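Local atomic coordinates of cupin type-2 domain-containing protein (Ralstonia eutropha, PDB entry 2OPK), a protein that is of unproven function but belongs to the cupin superfamily and may act as a sugar-phosphate isomerase of the mannose-6-phosphate type. Residues L9-V15 / R35-N39; S51-E55 / V107-A111; S63-E69 / R90-T96. All blocks are in the same frame, centred on the assembly; numbering follows the deposited sequence. Where two conformers were deposited one is given.

How the contacts relate
Near the N terminus, the loop 9-15 packs on strand 31-38 in contact 1, closing a loop that contains strand 21-28 and the start of 31-38. The chain then runs into strand 54-61, whose start pairs in contact 2 with the end of strand 102-109, near the C terminus. Contact 3 is nested inside that long loop and pairs strand 64-68 with strand 91-96 in the smaller sheet. Contact 1 closes before either of the others opens. Contacts 1 and 2 reach the same five-stranded sheet on opposite sides of the chain's centre. Contact 3 touches both: Thr96 packs on Ser38, and His91 CE1 lies 3.6 Å from Glu55 OE1, placing it where the barrel's two sheets meet.

Contact 1 of 3, residues L9-V15 / R35-N39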
ATOM      1  N   LEU B   9       9.306  -0.626   4.066  1.00 18.72           N
ATOM      2  CA  LEU B   9       9.372  -0.657   2.602  1.00 18.92           C
ATOM      3  C   LEU B   9      10.645  -0.025   2.031  1.00 18.96           C
ATOM      4  O   LEU B   9      11.043  -0.353   0.925  1.00 17.41           O
ATOM      5  CB  LEU B   9       8.164   0.051   2.020  1.00 17.51           C
ATOM      6  CG  LEU B   9       7.475  -0.707   0.907  1.00 27.39           C
ATOM      7  CD1 LEU B   9       6.863  -2.033   1.395  1.00 23.02           C
ATOM      8  CD2 LEU B   9       6.400   0.178   0.330  1.00 28.09           C
ATOM      9  N   PHE B  10      11.291   0.858   2.787  1.00 17.91           N
ATOM     10  CA  PHE B  10      12.534   1.537   2.341  1.00 18.94           C
ATOM     11  C   PHE B  10      13.858   0.910   2.839  1.00 17.61           C
ATOM     12  O   PHE B  10      14.931   1.383   2.489  1.00 20.76           O
ATOM     13  CB  PHE B  10      12.482   3.015   2.717  1.00 19.18           C
ATOM     14  CG  PHE B  10      11.174   3.666   2.375  1.00 21.80           C
ATOM     15  CD1 PHE B  10      10.731   3.711   1.065  1.00 22.26           C
ATOM     16  CD2 PHE B  10      10.383   4.225   3.370  1.00 24.30           C
ATOM     17  CE1 PHE B  10       9.519   4.283   0.754  1.00 19.52           C
ATOM     18  CE2 PHE B  10       9.177   4.830   3.062  1.00 24.04           C
ATOM     19  CZ  PHE B  10       8.744   4.843   1.753  1.00 21.73           C
ATOM     20  N   ALA B  11      13.763  -0.169   3.602  1.00 17.72           N
ATOM     21  CA  ALA B  11      14.903  -0.884   4.175  1.00 17.94           C
ATOM     22  C   ALA B  11      15.431  -1.896   3.175  1.00 19.35           C
ATOM     23  O   ALA B  11      14.663  -2.440   2.418  1.00 19.93           O
ATOM     24  CB  ALA B  11      14.449  -1.631   5.504  1.00 16.65           C
ATOM     25  N   ASP B  12      16.741  -2.131   3.161  1.00 20.96           N
ATOM     26  CA  ASP B  12      17.359  -3.142   2.296  1.00 21.58           C
ATOM     27  C   ASP B  12      17.001  -2.967   0.823  1.00 21.18           C
ATOM     28  O   ASP B  12      16.682  -3.944   0.145  1.00 19.92           O
ATOM     29  CB  ASP B  12      16.971  -4.565   2.753  1.00 20.56           C
ATOM     30  CG  ASP B  12      17.218  -4.783   4.245  1.00 30.54           C
ATOM     31  OD1 ASP B  12      18.309  -4.386   4.712  1.00 31.71           O
ATOM     32  OD2 ASP B  12      16.342  -5.370   4.945  1.00 37.62           O
ATOM     33  N   VAL B  13      17.113  -1.734   0.334  1.00 20.52           N
ATOM     34  CA  VAL B  13      16.791  -1.381  -1.042  1.00 21.34           C
ATOM     35  C   VAL B  13      18.104  -1.233  -1.838  1.00 24.65           C
ATOM     36  O   VAL B  13      18.847  -0.271  -1.617  1.00 25.03           O
ATOM     37  CB  VAL B  13      16.024  -0.039  -1.096  1.00 19.71           C
ATOM     38  CG1 VAL B  13      15.942   0.496  -2.529  1.00 20.85           C
ATOM     39  CG2 VAL B  13      14.659  -0.176  -0.473  1.00 20.60           C
ATOM     40  N   PRO B  14      18.388  -2.167  -2.776  1.00 27.30           N
ATOM     41  CA  PRO B  14      19.602  -2.043  -3.598  1.00 27.11           C
ATOM     42  C   PRO B  14      19.559  -0.871  -4.560  1.00 26.78           C
ATOM     43  O   PRO B  14      18.643  -0.790  -5.375  1.00 30.30           O
ATOM     44  CB  PRO B  14      19.632  -3.353  -4.388  1.00 27.36           C
ATOM     45  CG  PRO B  14      18.706  -4.282  -3.689  1.00 31.24           C
ATOM     46  CD  PRO B  14      17.637  -3.384  -3.128  1.00 30.09           C
ATOM     47  N   VAL B  15      20.524   0.028  -4.450  1.00 24.35           N
ATOM     48  CA  VAL B  15      20.630   1.207  -5.318  1.00 25.76           C
ATOM     49  C   VAL B  15      21.469   0.831  -6.537  1.00 28.85           C
ATOM     50  O   VAL B  15      22.562   0.313  -6.391  1.00 32.69           O
ATOM     51  CB  VAL B  15      21.332   2.363  -4.581  1.00 24.41           C
ATOM     52  CG1 VAL B  15      21.531   3.524  -5.502  1.00 27.00           C
ATOM     53  CG2 VAL B  15      20.520   2.791  -3.353  1.00 28.65           C
ATOM     54  N   ARG B  35       6.529  -5.604  -2.758  1.00 12.33           N
ATOM     55  CA  ARG B  35       7.361  -4.422  -2.981  1.00 15.77           C
ATOM     56  C   ARG B  35       8.105  -4.613  -4.330  1.00 14.82           C
ATOM     57  O   ARG B  35       8.540  -5.726  -4.643  1.00 13.10           O
ATOM     58  CB  ARG B  35       8.363  -4.386  -1.855  1.00 14.85           C
ATOM     59  CG  ARG B  35       9.278  -3.321  -1.887  1.00 23.06           C
ATOM     60  CD  ARG B  35      10.119  -3.327  -0.645  1.00 17.24           C
ATOM     61  NE  ARG B  35      11.280  -4.217  -0.622  1.00 18.17           N
ATOM     62  CZ  ARG B  35      12.390  -3.910   0.068  1.00 18.81           C
ATOM     63  NH1 ARG B  35      12.459  -2.765   0.723  1.00 21.54           N
ATOM     64  NH2 ARG B  35      13.438  -4.699   0.128  1.00 20.74           N
ATOM     65  N   ILE B  36       8.197  -3.546  -5.120  1.00 14.34           N
ATOM     66  CA  ILE B  36       8.946  -3.533  -6.379  1.00 14.66           C
ATOM     67  C   ILE B  36       9.994  -2.449  -6.229  1.00 15.83           C
ATOM     68  O   ILE B  36       9.695  -1.345  -5.724  1.00 12.42           O
ATOM     69  CB  ILE B  36       8.101  -3.179  -7.608  1.00 15.92           C
ATOM     70  CG1 ILE B  36       6.824  -4.017  -7.643  1.00 17.51           C
ATOM     71  CG2 ILE B  36       8.958  -3.332  -8.930  1.00 13.35           C
ATOM     72  CD1 ILE B  36       5.753  -3.623  -8.744  1.00 17.60           C
ATOM     73  N   ILE B  37      11.232  -2.769  -6.614  1.00 13.64           N
ATOM     74  CA  ILE B  37      12.334  -1.823  -6.552  0.50 13.57           C
ATOM     75  C   ILE B  37      12.853  -1.590  -7.968  1.00 14.76           C
ATOM     76  O   ILE B  37      13.398  -2.521  -8.617  1.00 10.61           O
ATOM     77  CB  ILE B  37      13.495  -2.334  -5.664  0.50 14.84           C
ATOM     78  CG1 ILE B  37      12.983  -2.808  -4.290  0.50 18.45           C
ATOM     79  CG2 ILE B  37      14.574  -1.268  -5.507  0.50 11.57           C
ATOM     80  CD1 ILE B  37      12.371  -1.725  -3.438  0.50 23.62           C
ATOM     81  N   SER B  38      12.666  -0.361  -8.449  1.00 15.53           N
ATOM     82  CA  SER B  38      13.161   0.067  -9.738  1.00 15.63           C
ATOM     83  C   SER B  38      14.353   0.947  -9.509  1.00 16.58           C
ATOM     84  O   SER B  38      14.487   1.616  -8.473  1.00 14.15           O
ATOM     85  CB  SER B  38      12.106   0.865 -10.495  1.00 16.59           C
ATOM     86  OG  SER B  38      10.904   0.132 -10.657  1.00 18.80           O
ATOM     87  N   ASN B  39      15.228   0.936 -10.496  1.00 18.37           N
ATOM     88  CA  ASN B  39      16.401   1.810 -10.523  1.00 17.36           C
ATOM     89  C   ASN B  39      16.556   2.313 -11.949  1.00 19.33           C
ATOM     90  O   ASN B  39      17.568   2.040 -12.604  1.00 18.55           O
ATOM     91  CB  ASN B  39      17.663   1.060 -10.098  1.00 16.84           C
ATOM     92  CG  ASN B  39      17.785   0.948  -8.608  1.00 16.41           C
ATOM     93  OD1 ASN B  39      18.170   1.912  -7.945  1.00 14.47           O
ATOM     94  ND2 ASN B  39      17.475  -0.246  -8.067  1.00 16.63           N
TER
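Arg35 NH1 donates to two backbone carbonyls of the 9-15 loop at once, and this grip ties the N-terminal lead-in of the chain to strand 31-38 of the cupin beta-barrel. Arg35 NH1 lies 2.8 Å from both Leu9 O and Ala11 O, and the two oxygens sit close to the guanidinium plane. The two bonds differ at the acceptor end: NH1 approaches Ala11 O in the carbonyl plane with a fairly straight N-H...O angle of 166°, but it stands well above the carbonyl plane of Leu9. Arg35 NH2 adds weak, bent bonds to Ala11 O and Asp12 O, while its partner outside the loop is Gln23 OE1 on strand 21-28.

The Arg35 side chain reaches the loop because CG is anti to the backbone N (chi1 179°) and the chain bends at chi3. Arg35 CD passes Leu9 CG at 4.0 Å, the two side chains running in opposite directions. Leu9 also packs on Met58 of the second subunit, so the Leu9 end of the loop borders the dimer contact. Ile37 CD1 lies over one guanidinium face, offset toward the rim, and Val13 CG2 comes in obliquely from that same side.

Further along, Val13 CG1 meets Ile37 CG2 at 3.7 Å, and Pro14 CD reaches the same methyl more loosely. At the far end Asn39 holds the loop through both ends of its amide: OD1 accepts from Gly16 N, and ND2 donates to Pro14 O at 3.0 Å, tilted 17° from the carbonyl plane.

Contact 2 of 3, residues S51-E55 / V107-A111; sequences SPQDE and VHCDA
Antiparallel strand pairing in the larger sheet of the cupin barrel joins the start of strand 54-61 to the end of strand 102-109. Asp54 and Cys109 form the hydrogen-bonded pair: Asp54 N donates to Cys109 O at 2.7 Å, with a bent N-H...O angle of 133°, and Cys109 N returns a straighter bond to Asp54 O at 3.1 Å. Glu55 and His108 follow as a non-hydrogen-bonded pair, where Glu55 CA approaches Val107 O at 3.2 Å in a CA-H...O contact.

On the face carrying Glu55 and His108 the two side chains lie side by side and point the same way. Glu55 is extended, with CG anti to the backbone N (chi1 -176°), which brings its carboxylate carbon CD to 3.5 Å from His108 CE1; the carboxylate and ring planes are 39° apart. At the ring edge one water is 2.6 Å from His108 ND1 and also binds Ser51 OG and Asp54 O; another bridges Glu55 OE2 and, weakly, His108 NE2, which is also hydrogen-bonded to Glu34 OE2. Ser51 OG accepts from Gln53 N in an ST turn.

On the opposite face Asp54 CB packs against Cys109 SG. Asp54 OD2 is hydrogen-bonded to His84 NE2 on strand 81-85 and salt-bridged to Arg28 of the second subunit; Asp54 OD1 is hydrogen-bonded to Ala87 N. Cys109 packs on Leu31 of strand 31-38, so strands and the dimer partner flank the pair.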
ATOM      1  N   SER B  51      -2.906  -9.131 -17.304  1.00 23.97           N
ATOM      2  CA  SER B  51      -3.072 -10.144 -16.236  1.00 24.52           C
ATOM      3  C   SER B  51      -4.525 -10.528 -16.036  1.00 23.66           C
ATOM      4  O   SER B  51      -5.395  -9.691 -16.212  1.00 23.94           O
ATOM      5  CB  SER B  51      -2.490  -9.605 -14.909  1.00 23.30           C
ATOM      6  OG  SER B  51      -2.859 -10.394 -13.774  1.00 19.11           O
ATOM      7  N   PRO B  52      -4.798 -11.802 -15.679  1.00 25.11           N
ATOM      8  CA  PRO B  52      -6.161 -12.201 -15.325  1.00 25.11           C
ATOM      9  C   PRO B  52      -6.589 -11.725 -13.929  1.00 24.67           C
ATOM     10  O   PRO B  52      -7.735 -11.890 -13.574  1.00 22.32           O
ATOM     11  CB  PRO B  52      -6.105 -13.724 -15.369  1.00 27.12           C
ATOM     12  CG  PRO B  52      -4.659 -14.058 -15.115  1.00 26.59           C
ATOM     13  CD  PRO B  52      -3.851 -12.928 -15.628  1.00 25.09           C
ATOM     14  N   GLN B  53      -5.652 -11.194 -13.144  1.00 23.49           N
ATOM     15  CA  GLN B  53      -5.944 -10.566 -11.849  1.00 22.84           C
ATOM     16  C   GLN B  53      -5.967  -9.031 -11.964  1.00 21.61           C
ATOM     17  O   GLN B  53      -5.383  -8.438 -12.882  1.00 20.23           O
ATOM     18  CB  GLN B  53      -4.876 -10.950 -10.839  1.00 22.54           C
ATOM     19  CG  GLN B  53      -4.896 -12.385 -10.324  1.00 25.84           C
ATOM     20  CD  GLN B  53      -3.878 -12.581  -9.213  1.00 25.99           C
ATOM     21  OE1 GLN B  53      -2.663 -12.479  -9.436  1.00 27.10           O
ATOM     22  NE2 GLN B  53      -4.367 -12.844  -8.005  1.00 31.42           N
ATOM     23  N   ASP B  54      -6.679  -8.384 -11.041  1.00 20.88           N
ATOM     24  CA  ASP B  54      -6.607  -6.923 -10.917  1.00 19.08           C
ATOM     25  C   ASP B  54      -5.267  -6.617 -10.265  1.00 19.58           C
ATOM     26  O   ASP B  54      -4.725  -7.463  -9.563  1.00 20.29           O
ATOM     27  CB  ASP B  54      -7.701  -6.391 -10.002  1.00 19.90           C
ATOM     28  CG  ASP B  54      -9.016  -6.187 -10.704  1.00 21.93           C
ATOM     29  OD1 ASP B  54      -9.258  -6.756 -11.789  1.00 23.88           O
ATOM     30  OD2 ASP B  54      -9.793  -5.395 -10.158  1.00 23.45           O
ATOM     31  N   GLU B  55      -4.745  -5.425 -10.510  1.00 19.22           N
ATOM     32  CA  GLU B  55      -3.556  -4.907  -9.832  1.00 19.58           C
ATOM     33  C   GLU B  55      -3.855  -3.505  -9.320  1.00 19.24           C
ATOM     34  O   GLU B  55      -4.541  -2.723  -9.999  1.00 21.74           O
ATOM     35  CB  GLU B  55      -2.341  -4.876 -10.766  1.00 19.31           C
ATOM     36  CG  GLU B  55      -1.051  -4.421 -10.053  1.00 21.39           C
ATOM     37  CD  GLU B  55       0.191  -4.411 -10.933  1.00 23.63           C
ATOM     38  OE1 GLU B  55       0.123  -4.922 -12.090  1.00 26.41           O
ATOM     39  OE2 GLU B  55       1.246  -3.895 -10.455  1.00 20.55           O
ATOM     40  N   VAL B 107      -0.486  -4.712  -5.320  1.00 16.10           N
ATOM     41  CA  VAL B 107      -1.440  -5.717  -4.839  1.00 16.12           C
ATOM     42  C   VAL B 107      -2.085  -6.366  -6.047  1.00 17.90           C
ATOM     43  O   VAL B 107      -2.564  -5.692  -6.939  1.00 18.68           O
ATOM     44  CB  VAL B 107      -2.521  -5.148  -3.902  1.00 17.05           C
ATOM     45  CG1 VAL B 107      -3.432  -6.264  -3.299  1.00 15.77           C
ATOM     46  CG2 VAL B 107      -1.871  -4.301  -2.762  1.00 15.84           C
ATOM     47  N   HIS B 108      -2.041  -7.693  -6.063  1.00 17.38           N
ATOM     48  CA  HIS B 108      -2.622  -8.508  -7.092  1.00 18.10           C
ATOM     49  C   HIS B 108      -3.753  -9.286  -6.471  1.00 17.43           C
ATOM     50  O   HIS B 108      -3.585  -9.915  -5.447  1.00 16.59           O
ATOM     51  CB  HIS B 108      -1.536  -9.441  -7.651  1.00 17.75           C
ATOM     52  CG  HIS B 108      -0.372  -8.710  -8.265  1.00 21.84           C
ATOM     53  ND1 HIS B 108      -0.360  -8.284  -9.583  1.00 18.67           N
ATOM     54  CD2 HIS B 108       0.808  -8.304  -7.729  1.00 25.83           C
ATOM     55  CE1 HIS B 108       0.783  -7.668  -9.831  1.00 21.46           C
ATOM     56  NE2 HIS B 108       1.513  -7.674  -8.728  1.00 22.25           N
ATOM     57  N   CYS B 109      -4.926  -9.226  -7.078  1.00 18.89           N
ATOM     58  CA  CYS B 109      -6.076  -9.925  -6.554  1.00 19.85           C
ATOM     59  C   CYS B 109      -7.075 -10.301  -7.647  1.00 24.05           C
ATOM     60  O   CYS B 109      -6.949  -9.846  -8.798  1.00 23.74           O
ATOM     61  CB  CYS B 109      -6.748  -9.053  -5.509  1.00 20.98           C
ATOM     62  SG  CYS B 109      -7.482  -7.591  -6.172  1.00 26.54           S
ATOM     63  N   ASP B 110      -8.085 -11.095  -7.279  1.00 28.95           N
ATOM     64  CA  ASP B 110      -9.105 -11.584  -8.228  1.00 32.79           C
ATOM     65  C   ASP B 110      -9.837 -10.451  -8.904  1.00 33.06           C
ATOM     66  O   ASP B 110     -10.004  -9.379  -8.309  1.00 37.30           O
ATOM     67  CB  ASP B 110     -10.133 -12.493  -7.529  1.00 34.80           C
ATOM     68  CG  ASP B 110      -9.523 -13.809  -7.027  1.00 41.47           C
ATOM     69  OD1 ASP B 110      -8.532 -14.296  -7.611  1.00 46.33           O
ATOM     70  OD2 ASP B 110     -10.032 -14.355  -6.025  1.00 57.77           O
ATOM     71  N   ALA B 111     -10.265 -10.668 -10.145  1.00 32.01           N
ATOM     72  CA  ALA B 111     -11.078  -9.667 -10.840  1.00 33.22           C
ATOM     73  C   ALA B 111     -12.473  -9.674 -10.203  1.00 37.64           C
ATOM     74  O   ALA B 111     -13.239  -8.708 -10.340  1.00 41.52           O
ATOM     75  CB  ALA B 111     -11.151  -9.972 -12.297  1.00 34.16           C
TER
HETATM   76  O   HOH W   1      -2.293  -8.582 -11.283  1.00 32.42           O
HETATM   77  O   HOH W   2      -9.027 -13.431 -11.327  1.00 30.32           O
HETATM   78  O   HOH W   3       3.350  -5.562 -10.232  1.00 27.93           O

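Contact 3 of 3, residues S63-E69 / R90-T96; sequences SAGIECE and RHRVAWT
With chi1 at 73°, Trp95 CG sits between its own backbone N and carbonyl carbon, and this folds the indole back across strand 64-68 at Gly65. Gly65 CA stands 3.4 Å from the centroid of the six-membered ring and only 5° off its normal, a CH-pi contact over the face. Gly65 N lies above the centre of the indole and Ala64 C nearer its rim. At the ring edge a water accepts from Trp95 NE1 and donates to Ser63 OG, which is also bonded to Asp97.

The backbones pair around the same glycine. Gly65 N donates to Trp95 O at 3.0 Å, and Gly65 O accepts from Ala94 N at 2.9 Å and weakly from Trp95 N. Glu67 and Arg92 exchange two 2.9 Å bonds, N of each to O of the other. Their carboxylate and guanidinium do not meet directly; one water joins Glu67 OE1 to Arg92 NE, while Arg92 NH1 is hydrogen-bonded to Pro44 O and Phe47 O, and Arg92 NH2 to Ser43 O.

At the far end Glu69 OE2 forms a salt bridge with Arg90 NH2 at 3.0 Å, received on the syn side of the carboxylate. Arg90 also makes a cation-pi contact with Trp48.

The register slips by one residue between Gly65 and Ile66, so that Gly65 is opposed by both Ala94 and Trp95: a classic beta bulge in the smaller sheet of the cupin barrel.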
ATOM      1  N   SER B  63       9.890   8.017  -8.471  1.00 11.59           N
ATOM      2  CA  SER B  63       8.915   8.564  -9.417  1.00 14.30           C
ATOM      3  C   SER B  63       8.847   7.687 -10.654  1.00 15.04           C
ATOM      4  O   SER B  63       9.773   6.918 -10.932  1.00 13.87           O
ATOM      5  CB  SER B  63       9.245  10.013  -9.844  1.00 15.63           C
ATOM      6  OG  SER B  63      10.472  10.100 -10.547  1.00 17.88           O
ATOM      7  N   ALA B  64       7.766   7.839 -11.408  1.00 14.04           N
ATOM      8  CA  ALA B  64       7.538   7.018 -12.583  1.00 15.13           C
ATOM      9  C   ALA B  64       6.498   7.607 -13.529  1.00 15.85           C
ATOM     10  O   ALA B  64       5.855   8.620 -13.251  1.00 18.55           O
ATOM     11  CB  ALA B  64       7.067   5.574 -12.121  1.00 16.79           C
ATOM     12  N   GLY B  65       6.365   6.938 -14.657  1.00 16.23           N
ATOM     13  CA  GLY B  65       5.290   7.144 -15.592  1.00 17.66           C
ATOM     14  C   GLY B  65       4.785   5.769 -15.982  1.00 18.37           C
ATOM     15  O   GLY B  65       5.578   4.851 -16.135  1.00 17.97           O
ATOM     16  N   ILE B  66       3.465   5.634 -16.069  1.00 19.16           N
ATOM     17  CA  ILE B  66       2.796   4.433 -16.502  1.00 18.99           C
ATOM     18  C   ILE B  66       1.782   4.783 -17.568  1.00 18.32           C
ATOM     19  O   ILE B  66       1.032   5.731 -17.406  1.00 19.11           O
ATOM     20  CB  ILE B  66       2.034   3.748 -15.359  1.00 19.54           C
ATOM     21  CG1 ILE B  66       3.022   3.116 -14.385  1.00 21.43           C
ATOM     22  CG2 ILE B  66       1.075   2.657 -15.902  1.00 18.43           C
ATOM     23  CD1 ILE B  66       2.415   2.138 -13.402  1.00 22.51           C
ATOM     24  N   GLU B  67       1.735   3.980 -18.615  1.00 17.88           N
ATOM     25  CA  GLU B  67       0.741   4.099 -19.666  1.00 21.21           C
ATOM     26  C   GLU B  67      -0.252   2.927 -19.677  1.00 21.75           C
ATOM     27  O   GLU B  67       0.153   1.756 -19.748  1.00 21.07           O
ATOM     28  CB  GLU B  67       1.428   4.121 -21.029  1.00 20.15           C
ATOM     29  CG  GLU B  67       0.478   4.501 -22.151  1.00 22.46           C
ATOM     30  CD  GLU B  67       1.171   4.602 -23.502  1.00 28.51           C
ATOM     31  OE1 GLU B  67       2.417   4.750 -23.559  1.00 33.59           O
ATOM     32  OE2 GLU B  67       0.444   4.515 -24.511  1.00 44.58           O
ATOM     33  N   CYS B  68      -1.540   3.245 -19.630  1.00 22.49           N
ATOM     34  CA  CYS B  68      -2.584   2.250 -19.798  1.00 25.47           C
ATOM     35  C   CYS B  68      -3.032   2.328 -21.233  1.00 29.00           C
ATOM     36  O   CYS B  68      -3.161   3.415 -21.775  1.00 28.31           O
ATOM     37  CB  CYS B  68      -3.757   2.537 -18.898  1.00 24.29           C
ATOM     38  SG  CYS B  68      -3.381   2.310 -17.207  1.00 26.07           S
ATOM     39  N   GLU B  69      -3.248   1.180 -21.859  1.00 34.75           N
ATOM     40  CA  GLU B  69      -3.650   1.138 -23.268  1.00 38.70           C
ATOM     41  C   GLU B  69      -4.965   1.882 -23.463  1.00 39.01           C
ATOM     42  O   GLU B  69      -5.872   1.811 -22.621  1.00 38.60           O
ATOM     43  CB  GLU B  69      -3.804  -0.304 -23.733  1.00 39.83           C
ATOM     44  CG  GLU B  69      -3.739  -0.455 -25.239  1.00 48.03           C
ATOM     45  CD  GLU B  69      -3.540  -1.901 -25.645  1.00 48.99           C
ATOM     46  OE1 GLU B  69      -4.371  -2.737 -25.205  1.00 49.03           O
ATOM     47  OE2 GLU B  69      -2.553  -2.181 -26.378  1.00 44.65           O
ATOM     48  N   ARG B  90      -4.363  -3.502 -20.335  1.00 27.30           N
ATOM     49  CA  ARG B  90      -2.937  -3.588 -20.560  1.00 28.06           C
ATOM     50  C   ARG B  90      -2.246  -2.305 -20.164  1.00 26.45           C
ATOM     51  O   ARG B  90      -2.816  -1.220 -20.309  1.00 22.81           O
ATOM     52  CB  ARG B  90      -2.629  -3.959 -22.019  1.00 28.55           C
ATOM     53  CG  ARG B  90      -3.316  -5.267 -22.487  1.00 31.62           C
ATOM     54  CD  ARG B  90      -2.510  -5.997 -23.570  1.00 38.36           C
ATOM     55  NE  ARG B  90      -2.219  -5.202 -24.776  1.00 46.35           N
ATOM     56  CZ  ARG B  90      -1.307  -5.527 -25.707  1.00 51.29           C
ATOM     57  NH1 ARG B  90      -0.557  -6.620 -25.587  1.00 53.91           N
ATOM     58  NH2 ARG B  90      -1.103  -4.739 -26.765  1.00 50.74           N
ATOM     59  N   HIS B  91      -1.032  -2.443 -19.629  1.00 23.44           N
ATOM     60  CA  HIS B  91      -0.286  -1.285 -19.195  1.00 22.67           C
ATOM     61  C   HIS B  91       1.230  -1.544 -19.281  1.00 21.17           C
ATOM     62  O   HIS B  91       1.699  -2.670 -19.454  1.00 18.76           O
ATOM     63  CB  HIS B  91      -0.768  -0.823 -17.795  1.00 22.76           C
ATOM     64  CG  HIS B  91      -0.194  -1.608 -16.646  1.00 25.14           C
ATOM     65  ND1 HIS B  91      -0.600  -2.888 -16.328  1.00 21.63           N
ATOM     66  CD2 HIS B  91       0.735  -1.274 -15.724  1.00 25.44           C
ATOM     67  CE1 HIS B  91       0.077  -3.315 -15.281  1.00 26.07           C
ATOM     68  NE2 HIS B  91       0.900  -2.356 -14.897  1.00 22.14           N
ATOM     69  N   ARG B  92       1.982  -0.466 -19.242  1.00 20.77           N
ATOM     70  CA  ARG B  92       3.419  -0.542 -19.299  1.00 20.41           C
ATOM     71  C   ARG B  92       4.012   0.578 -18.473  1.00 19.33           C
ATOM     72  O   ARG B  92       3.340   1.563 -18.213  1.00 17.25           O
ATOM     73  CB  ARG B  92       3.917  -0.455 -20.751  1.00 20.34           C
ATOM     74  CG  ARG B  92       3.469   0.798 -21.527  1.00 21.02           C
ATOM     75  CD  ARG B  92       4.014   0.782 -22.963  1.00 25.96           C
ATOM     76  NE  ARG B  92       5.388   1.292 -23.037  1.00 31.81           N
ATOM     77  CZ  ARG B  92       6.502   0.559 -23.052  1.00 35.62           C
ATOM     78  NH1 ARG B  92       6.483  -0.770 -23.093  1.00 32.20           N
ATOM     79  NH2 ARG B  92       7.669   1.197 -23.085  1.00 40.13           N
ATOM     80  N   VAL B  93       5.272   0.391 -18.063  1.00 17.56           N
ATOM     81  CA  VAL B  93       6.026   1.395 -17.357  1.00 17.95           C
ATOM     82  C   VAL B  93       6.788   2.195 -18.410  1.00 19.25           C
ATOM     83  O   VAL B  93       7.663   1.662 -19.093  1.00 16.45           O
ATOM     84  CB  VAL B  93       6.973   0.753 -16.314  1.00 16.02           C
ATOM     85  CG1 VAL B  93       7.801   1.817 -15.635  1.00 18.01           C
ATOM     86  CG2 VAL B  93       6.147  -0.009 -15.297  1.00 18.90           C
ATOM     87  N   ALA B  94       6.407   3.467 -18.570  1.00 17.42           N
ATOM     88  CA  ALA B  94       7.042   4.341 -19.540  1.00 17.16           C
ATOM     89  C   ALA B  94       8.447   4.785 -19.049  1.00 16.80           C
ATOM     90  O   ALA B  94       9.376   4.900 -19.843  1.00 15.31           O
ATOM     91  CB  ALA B  94       6.153   5.523 -19.809  1.00 15.97           C
ATOM     92  N   TRP B  95       8.601   5.014 -17.741  1.00 16.08           N
ATOM     93  CA  TRP B  95       9.913   5.355 -17.166  1.00 16.89           C
ATOM     94  C   TRP B  95       9.864   5.224 -15.652  1.00 16.84           C
ATOM     95  O   TRP B  95       8.786   5.213 -15.072  1.00 16.33           O
ATOM     96  CB  TRP B  95      10.360   6.799 -17.516  1.00 17.39           C
ATOM     97  CG  TRP B  95       9.597   7.887 -16.766  1.00 14.26           C
ATOM     98  CD1 TRP B  95       9.919   8.422 -15.553  1.00 16.28           C
ATOM     99  CD2 TRP B  95       8.380   8.541 -17.179  1.00 16.74           C
ATOM    100  NE1 TRP B  95       8.975   9.354 -15.164  1.00 18.21           N
ATOM    101  CE2 TRP B  95       8.021   9.450 -16.143  1.00 18.16           C
ATOM    102  CE3 TRP B  95       7.562   8.455 -18.319  1.00 17.26           C
ATOM    103  CZ2 TRP B  95       6.896  10.252 -16.218  1.00 18.37           C
ATOM    104  CZ3 TRP B  95       6.443   9.256 -18.390  1.00 14.02           C
ATOM    105  CH2 TRP B  95       6.119  10.144 -17.352  1.00 18.58           C
ATOM    106  N   THR B  96      11.044   5.156 -15.034  1.00 15.37           N
ATOM    107  CA  THR B  96      11.207   5.270 -13.587  1.00 15.51           C
ATOM    108  C   THR B  96      12.309   6.286 -13.322  1.00 16.07           C
ATOM    109  O   THR B  96      13.115   6.552 -14.186  1.00 13.75           O
ATOM    110  CB  THR B  96      11.490   3.914 -12.850  1.00 14.30           C
ATOM    111  OG1 THR B  96      12.685   3.274 -13.343  1.00 14.46           O
ATOM    112  CG2 THR B  96      10.323   2.974 -13.018  1.00 17.15           C
TER
HETATM  113  O   HOH W   4       9.911  11.018 -12.897  1.00 18.95           O
HETATM  114  O   HOH W   5       4.940   3.994 -22.576  1.00 29.80           O
HETATM  115  O   HOH W   6      -6.018  -2.821 -22.811  1.00 27.94           O